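Local coordinates for protein pertussis toxin-like subunit ArtA (Escherichia coli, PDB 4Z9D) that binds NAD and probably serves as the ADP-ribosyltransferase subunit of a pertussis-like AB5 toxin that inhibits trimeric G proteins, at residues Y8-R13 with Y61-Q66; V134-D139 with S143-G148. The protein carries 2 engineered substitutions. All blocks are in the same frame, centred on the assembly; numbering follows the deposited sequence.

Interaction 1 is the buried one: strand 6-11 meets helix 57-68 through a few apolar atoms, and most of its polar chemistry goes to NAD and to a local arginine-aspartate network. Interaction 2 lies nearer the surface, where strands 130-139 and 144-152 pair through backbone hydrogen bonds. Strand 77-83 separates strand 6-11 from this hairpin within one antiparallel sheet, while helix 57-68 packs against both places. The two contacts meet directly on that helix: Tyr61 OH probably bonds Asp147 OD2, Arg65 NH2 probably bonds Ser143 O, and Ala64 packs on Leu136. Their centres are about 10 Å apart.

Interaction 1. Residues Y8-R13 with Y61-Q66; sequences YRVDSR and YNIARQ. With NAD (nicotinamide-adenine-dinucleotide), chain F.
Val10 faces helix 57-68 from the strand, its CB 4.2 Å from Ile63 CG2 and its CG1 meeting the CB of Ala64. CG1 lies anti to the backbone N (chi1 180°), which carries that methyl across to the alanine. This small apolar seam is not especially close; the denser packing is on the NAD side. There Ile63 CD1 stands 3.5 Å from C4N of the nicotinamide. The carboxamide is moored by its polar edge to the backbone of Val10, by two nearly straight bonds: Val10 N gives to O7N at 2.9 Å (172°), and N7N gives to Val10 O, which fixes its rotation. Further along, the extended chain of Arg9 brings its guanidinium edge-on to the pyrophosphate, with Arg9 NH2 2.9 Å from NAD O1A. Asp11 ties two arginines together and itself takes a weak bond from the ribose O3B. Arg13 grips it side-on, NE on OD1 and NH2 on OD2, while Arg9 NH2 reaches OD2 from the opposite face of the carboxylate. So fixed, the Arg13 guanidinium lays one face over the adenine, with C4A 3.7 Å above its plane. OD1 also takes the backbone N of Arg13, closing an Asx turn. The helix's outer flank, with Asn62 and Gln66, faces out of the molecule. An arginine on an early strand reaching the dinucleotide phosphates, beside a strand-bound carboxamide, is characteristic of the NAD pocket of the ADP-ribosyltransferase fold.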
# COMPACT_ATOMS: atom_id res chain seq x y z
N TYR A 8 0.24 6.71 0.57
CA TYR A 8 1.60 6.40 0.15
C TYR A 8 1.80 4.92 -0.15
O TYR A 8 1.19 4.06 0.48
CB TYR A 8 2.60 6.78 1.22
CG TYR A 8 2.65 8.23 1.60
CD1 TYR A 8 3.34 9.14 0.82
CD2 TYR A 8 2.06 8.68 2.77
CE1 TYR A 8 3.43 10.48 1.19
CE2 TYR A 8 2.13 10.01 3.14
CZ TYR A 8 2.82 10.90 2.34
OH TYR A 8 2.89 12.22 2.72
N ARG A 9 2.73 4.63 -1.05
CA ARG A 9 3.16 3.25 -1.26
C ARG A 9 4.67 3.20 -1.43
O ARG A 9 5.23 3.98 -2.19
CB ARG A 9 2.47 2.61 -2.48
CG ARG A 9 3.01 1.21 -2.81
CD ARG A 9 2.18 0.43 -3.84
NE ARG A 9 2.90 -0.78 -4.24
CZ ARG A 9 2.96 -1.90 -3.53
NH1 ARG A 9 2.27 -2.01 -2.40
NH2 ARG A 9 3.68 -2.93 -3.98
N VAL A 10 5.32 2.30 -0.69
CA VAL A 10 6.73 2.02 -0.89
C VAL A 10 6.88 0.87 -1.89
O VAL A 10 6.27 -0.18 -1.71
CB VAL A 10 7.42 1.68 0.44
CG1 VAL A 10 8.91 1.38 0.22
CG2 VAL A 10 7.27 2.83 1.41
N ASP A 11 7.68 1.07 -2.93
CA ASP A 11 7.86 0.06 -3.98
C ASP A 11 9.27 0.14 -4.57
O ASP A 11 9.88 1.21 -4.60
CB ASP A 11 6.80 0.26 -5.08
CG ASP A 11 6.56 -1.00 -5.91
OD1 ASP A 11 7.50 -1.43 -6.64
OD2 ASP A 11 5.45 -1.57 -5.86
N SER A 12 9.78 -0.97 -5.08
CA SER A 12 11.15 -0.97 -5.60
C SER A 12 11.24 -0.51 -7.05
O SER A 12 12.32 -0.19 -7.55
CB SER A 12 11.76 -2.37 -5.49
OG SER A 12 10.95 -3.32 -6.16
N ARG A 13 10.10 -0.49 -7.75
CA ARG A 13 10.07 -0.08 -9.15
C ARG A 13 10.13 1.43 -9.28
O ARG A 13 9.56 2.15 -8.46
CB ARG A 13 8.84 -0.64 -9.85
CG ARG A 13 8.91 -2.14 -10.00
CD ARG A 13 7.56 -2.76 -10.24
NE ARG A 13 6.67 -2.72 -9.09
CZ ARG A 13 5.37 -2.96 -9.19
NH1 ARG A 13 4.87 -3.29 -10.37
NH2 ARG A 13 4.57 -2.90 -8.12
N TYR A 61 8.55 5.20 6.21
CA TYR A 61 9.97 5.04 6.55
C TYR A 61 10.27 3.71 7.23
O TYR A 61 11.32 3.09 7.01
CB TYR A 61 10.43 6.19 7.45
CG TYR A 61 10.49 7.50 6.73
CD1 TYR A 61 11.51 7.77 5.82
CD2 TYR A 61 9.53 8.48 6.95
CE1 TYR A 61 11.57 8.98 5.15
CE2 TYR A 61 9.58 9.70 6.28
CZ TYR A 61 10.61 9.94 5.39
OH TYR A 61 10.66 11.14 4.73
N ASN A 62 9.34 3.26 8.07
CA ASN A 62 9.51 2.02 8.80
C ASN A 62 9.35 0.80 7.91
O ASN A 62 10.07 -0.19 8.06
CB ASN A 62 8.52 1.94 9.95
CG ASN A 62 8.84 2.94 11.06
OD1 ASN A 62 9.98 3.38 11.22
ND2 ASN A 62 7.81 3.30 11.83
N ILE A 63 8.39 0.86 7.00
CA ILE A 63 8.25 -0.17 5.97
C ILE A 63 9.52 -0.27 5.11
O ILE A 63 10.02 -1.36 4.83
CB ILE A 63 7.01 0.11 5.07
CG1 ILE A 63 5.73 -0.07 5.88
CG2 ILE A 63 7.00 -0.79 3.84
CD1 ILE A 63 4.48 0.50 5.17
N ALA A 64 10.04 0.88 4.69
CA ALA A 64 11.25 0.90 3.89
C ALA A 64 12.44 0.31 4.67
O ALA A 64 13.26 -0.42 4.11
CB ALA A 64 11.57 2.30 3.45
N ARG A 65 12.54 0.65 5.95
CA ARG A 65 13.61 0.11 6.79
C ARG A 65 13.57 -1.41 6.84
O ARG A 65 14.60 -2.09 6.75
CB ARG A 65 13.52 0.66 8.21
CG ARG A 65 14.51 0.04 9.18
CD ARG A 65 14.43 0.75 10.53
NE ARG A 65 14.89 2.13 10.42
CZ ARG A 65 14.11 3.19 10.42
NH1 ARG A 65 12.79 3.06 10.51
NH2 ARG A 65 14.64 4.40 10.31
N GLN A 66 12.36 -1.94 6.99
CA GLN A 66 12.14 -3.38 7.04
C GLN A 66 12.67 -4.05 5.78
O GLN A 66 13.38 -5.06 5.85
CB GLN A 66 10.64 -3.66 7.22
CG GLN A 66 10.26 -5.13 7.29
CD GLN A 66 8.76 -5.35 7.09
OE1 GLN A 66 7.97 -4.40 7.10
NE2 GLN A 66 8.37 -6.61 6.90
PA NAD F . 4.13 -6.43 -2.73
O1A NAD F . 2.97 -5.67 -3.27
O2A NAD F . 4.29 -7.87 -3.07
O5B NAD F . 5.47 -5.60 -3.16
C5B NAD F . 6.81 -6.05 -2.91
C4B NAD F . 7.59 -5.92 -4.23
O4B NAD F . 7.09 -6.87 -5.22
C3B NAD F . 7.32 -4.58 -4.85
O3B NAD F . 8.15 -3.59 -4.18
C2B NAD F . 7.82 -4.85 -6.24
O2B NAD F . 9.21 -5.09 -6.17
C1B NAD F . 7.15 -6.21 -6.52
N9A NAD F . 5.71 -6.23 -6.98
C8A NAD F . 4.55 -5.97 -6.38
N7A NAD F . 3.57 -6.19 -7.26
C5A NAD F . 4.12 -6.60 -8.41
C6A NAD F . 3.59 -6.96 -9.59
N6A NAD F . 2.27 -6.90 -9.70
N1A NAD F . 4.35 -7.34 -10.63
C2A NAD F . 5.74 -7.38 -10.46
N3A NAD F . 6.27 -7.00 -9.22
C4A NAD F . 5.45 -6.63 -8.22
O3 NAD F . 4.14 -6.32 -1.16
PN NAD F . 3.92 -4.92 -0.35
O1N NAD F . 2.93 -4.06 -1.06
O2N NAD F . 5.24 -4.39 0.04
O5D NAD F . 3.18 -5.51 0.92
C5D NAD F . 3.75 -6.55 1.73
C4D NAD F . 3.21 -6.45 3.16
O4D NAD F . 3.44 -5.06 3.55
C3D NAD F . 1.68 -6.69 3.20
O3D NAD F . 1.29 -7.18 4.49
C2D NAD F . 1.21 -5.26 3.07
O2D NAD F . -0.16 -5.11 3.52
C1D NAD F . 2.18 -4.49 3.96
N1N NAD F . 2.10 -3.02 3.64
C2N NAD F . 2.89 -2.46 2.61
C3N NAD F . 2.82 -1.11 2.26
C7N NAD F . 3.63 -0.57 1.24
O7N NAD F . 3.71 0.77 1.16
N7N NAD F . 4.31 -1.40 0.45
C4N NAD F . 1.93 -0.30 2.96
C5N NAD F . 1.14 -0.83 3.98
C6N NAD F . 1.21 -2.18 4.33

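Interaction 2. Residues V134-D139 with S143-G148; sequences VELTYD and SQVSDG
The two strands run antiparallel in a beta hairpin; the axes of the two short segments approach to 4.4 Å with 143° between directions, so the ribbon is clearly twisted. Thr137 with Ser146 and Asp139 with Gln144 are the hydrogen-bonded pairs, alternating with the non-hydrogen-bonded pairs Leu136-Asp147 and Tyr138-Val145. Near the turn, Ser143 and Gln144 both face Asp139, a G1 beta bulge; Ser143 takes the left-handed backbone conformation (phi 46°), and Gln144 N still reaches Asp139 O at 3.1 Å. Asp139 spends its carboxylate within the turn, on Phe141 N and Asn142.

Leu136, Tyr138, Val145 and Asp147 share the face that looks toward helix 57-68. Val145 CG2 comes to the edge of the Tyr138 ring, 4.0 Å from CD2, and the ring stacks in turn with Tyr68. Leu136 runs alongside Asp147, its CD2 3.9 Å from Asp147 OD2, and the carboxylate is taken up by Tyr61 and Arg79. Val134 CG1 rests 3.6 Å from Asp147 CB, against the aliphatic part of that side chain.

The other face, with Thr137, Asp139, Gln144 and Ser146, is polar. Gln144 bends at chi2 (-68°), which lays its amide along its own strand toward Ser146. Gln144 OE1 accepts from Ser146 OG at 2.6 Å. It also accepts from a water that bonds Thr137 OG1, 2.9 Å from that hydroxyl oxygen.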
# COMPACT_ATOMS: atom_id res chain seq x y z
N VAL A 134 9.57 9.76 -4.49
CA VAL A 134 10.81 10.16 -3.82
C VAL A 134 11.69 8.93 -3.66
O VAL A 134 11.27 7.95 -3.04
CB VAL A 134 10.53 10.78 -2.43
CG1 VAL A 134 11.84 11.06 -1.70
CG2 VAL A 134 9.71 12.04 -2.56
N GLU A 135 12.92 8.96 -4.20
CA GLU A 135 13.87 7.87 -3.96
C GLU A 135 14.28 7.90 -2.50
O GLU A 135 14.62 8.96 -1.99
CB GLU A 135 15.13 7.99 -4.83
CG GLU A 135 14.89 8.43 -6.26
CD GLU A 135 16.14 8.29 -7.13
OE1 GLU A 135 16.10 8.74 -8.30
OE2 GLU A 135 17.15 7.74 -6.64
N LEU A 136 14.28 6.75 -1.84
CA LEU A 136 14.68 6.70 -0.42
C LEU A 136 16.14 6.30 -0.29
O LEU A 136 16.62 5.44 -1.02
CB LEU A 136 13.79 5.72 0.36
CG LEU A 136 12.29 6.02 0.38
CD1 LEU A 136 11.51 4.96 1.13
CD2 LEU A 136 12.03 7.38 0.99
N THR A 137 16.87 6.98 0.59
CA THR A 137 18.25 6.59 0.86
C THR A 137 18.33 5.78 2.15
O THR A 137 17.52 6.00 3.06
CB THR A 137 19.17 7.83 0.95
OG1 THR A 137 18.83 8.56 2.12
CG2 THR A 137 18.98 8.73 -0.28
N TYR A 138 19.30 4.88 2.24
CA TYR A 138 19.45 4.02 3.42
C TYR A 138 20.89 4.04 3.92
O TYR A 138 21.83 3.79 3.16
CB TYR A 138 19.04 2.59 3.09
CG TYR A 138 19.08 1.63 4.25
CD1 TYR A 138 19.83 0.47 4.17
CD2 TYR A 138 18.37 1.87 5.41
CE1 TYR A 138 19.87 -0.43 5.22
CE2 TYR A 138 18.40 0.98 6.47
CZ TYR A 138 19.15 -0.17 6.36
OH TYR A 138 19.18 -1.07 7.39
N ASP A 139 21.05 4.36 5.20
CA ASP A 139 22.35 4.25 5.88
C ASP A 139 22.28 3.04 6.79
O ASP A 139 21.72 3.08 7.88
CB ASP A 139 22.67 5.52 6.67
CG ASP A 139 23.95 5.41 7.51
OD1 ASP A 139 24.29 6.39 8.20
OD2 ASP A 139 24.62 4.36 7.46
N SER A 143 20.80 2.52 10.68
CA SER A 143 19.41 2.20 10.33
C SER A 143 18.59 3.46 10.05
O SER A 143 17.51 3.66 10.60
CB SER A 143 18.79 1.36 11.46
OG SER A 143 17.54 0.81 11.12
N GLN A 144 19.13 4.31 9.18
CA GLN A 144 18.56 5.63 8.91
C GLN A 144 18.00 5.73 7.49
O GLN A 144 18.72 5.47 6.51
CB GLN A 144 19.62 6.72 9.15
CG GLN A 144 19.07 8.12 9.48
CD GLN A 144 18.34 8.78 8.31
OE1 GLN A 144 18.82 8.79 7.17
NE2 GLN A 144 17.16 9.34 8.59
N VAL A 145 16.73 6.07 7.37
CA VAL A 145 16.09 6.21 6.06
C VAL A 145 15.75 7.67 5.83
O VAL A 145 15.09 8.29 6.67
CB VAL A 145 14.81 5.36 5.95
CG1 VAL A 145 14.24 5.44 4.54
CG2 VAL A 145 15.08 3.90 6.33
N SER A 146 16.20 8.24 4.71
CA SER A 146 15.88 9.63 4.38
C SER A 146 15.37 9.78 2.95
O SER A 146 15.40 8.83 2.17
CB SER A 146 17.13 10.52 4.55
OG SER A 146 17.52 10.62 5.91
N ASP A 147 14.90 10.97 2.62
CA ASP A 147 14.43 11.29 1.26
C ASP A 147 15.58 11.65 0.35
O ASP A 147 16.36 12.55 0.67
CB ASP A 147 13.42 12.43 1.28
CG ASP A 147 12.09 12.05 1.90
OD1 ASP A 147 11.14 12.85 1.76
OD2 ASP A 147 11.99 10.96 2.51
N GLY A 148 15.69 10.95 -0.78
CA GLY A 148 16.59 11.34 -1.85
C GLY A 148 15.86 12.20 -2.87
O GLY A 148 14.92 12.91 -2.52
O HOH W 1 19.93 7.68 4.61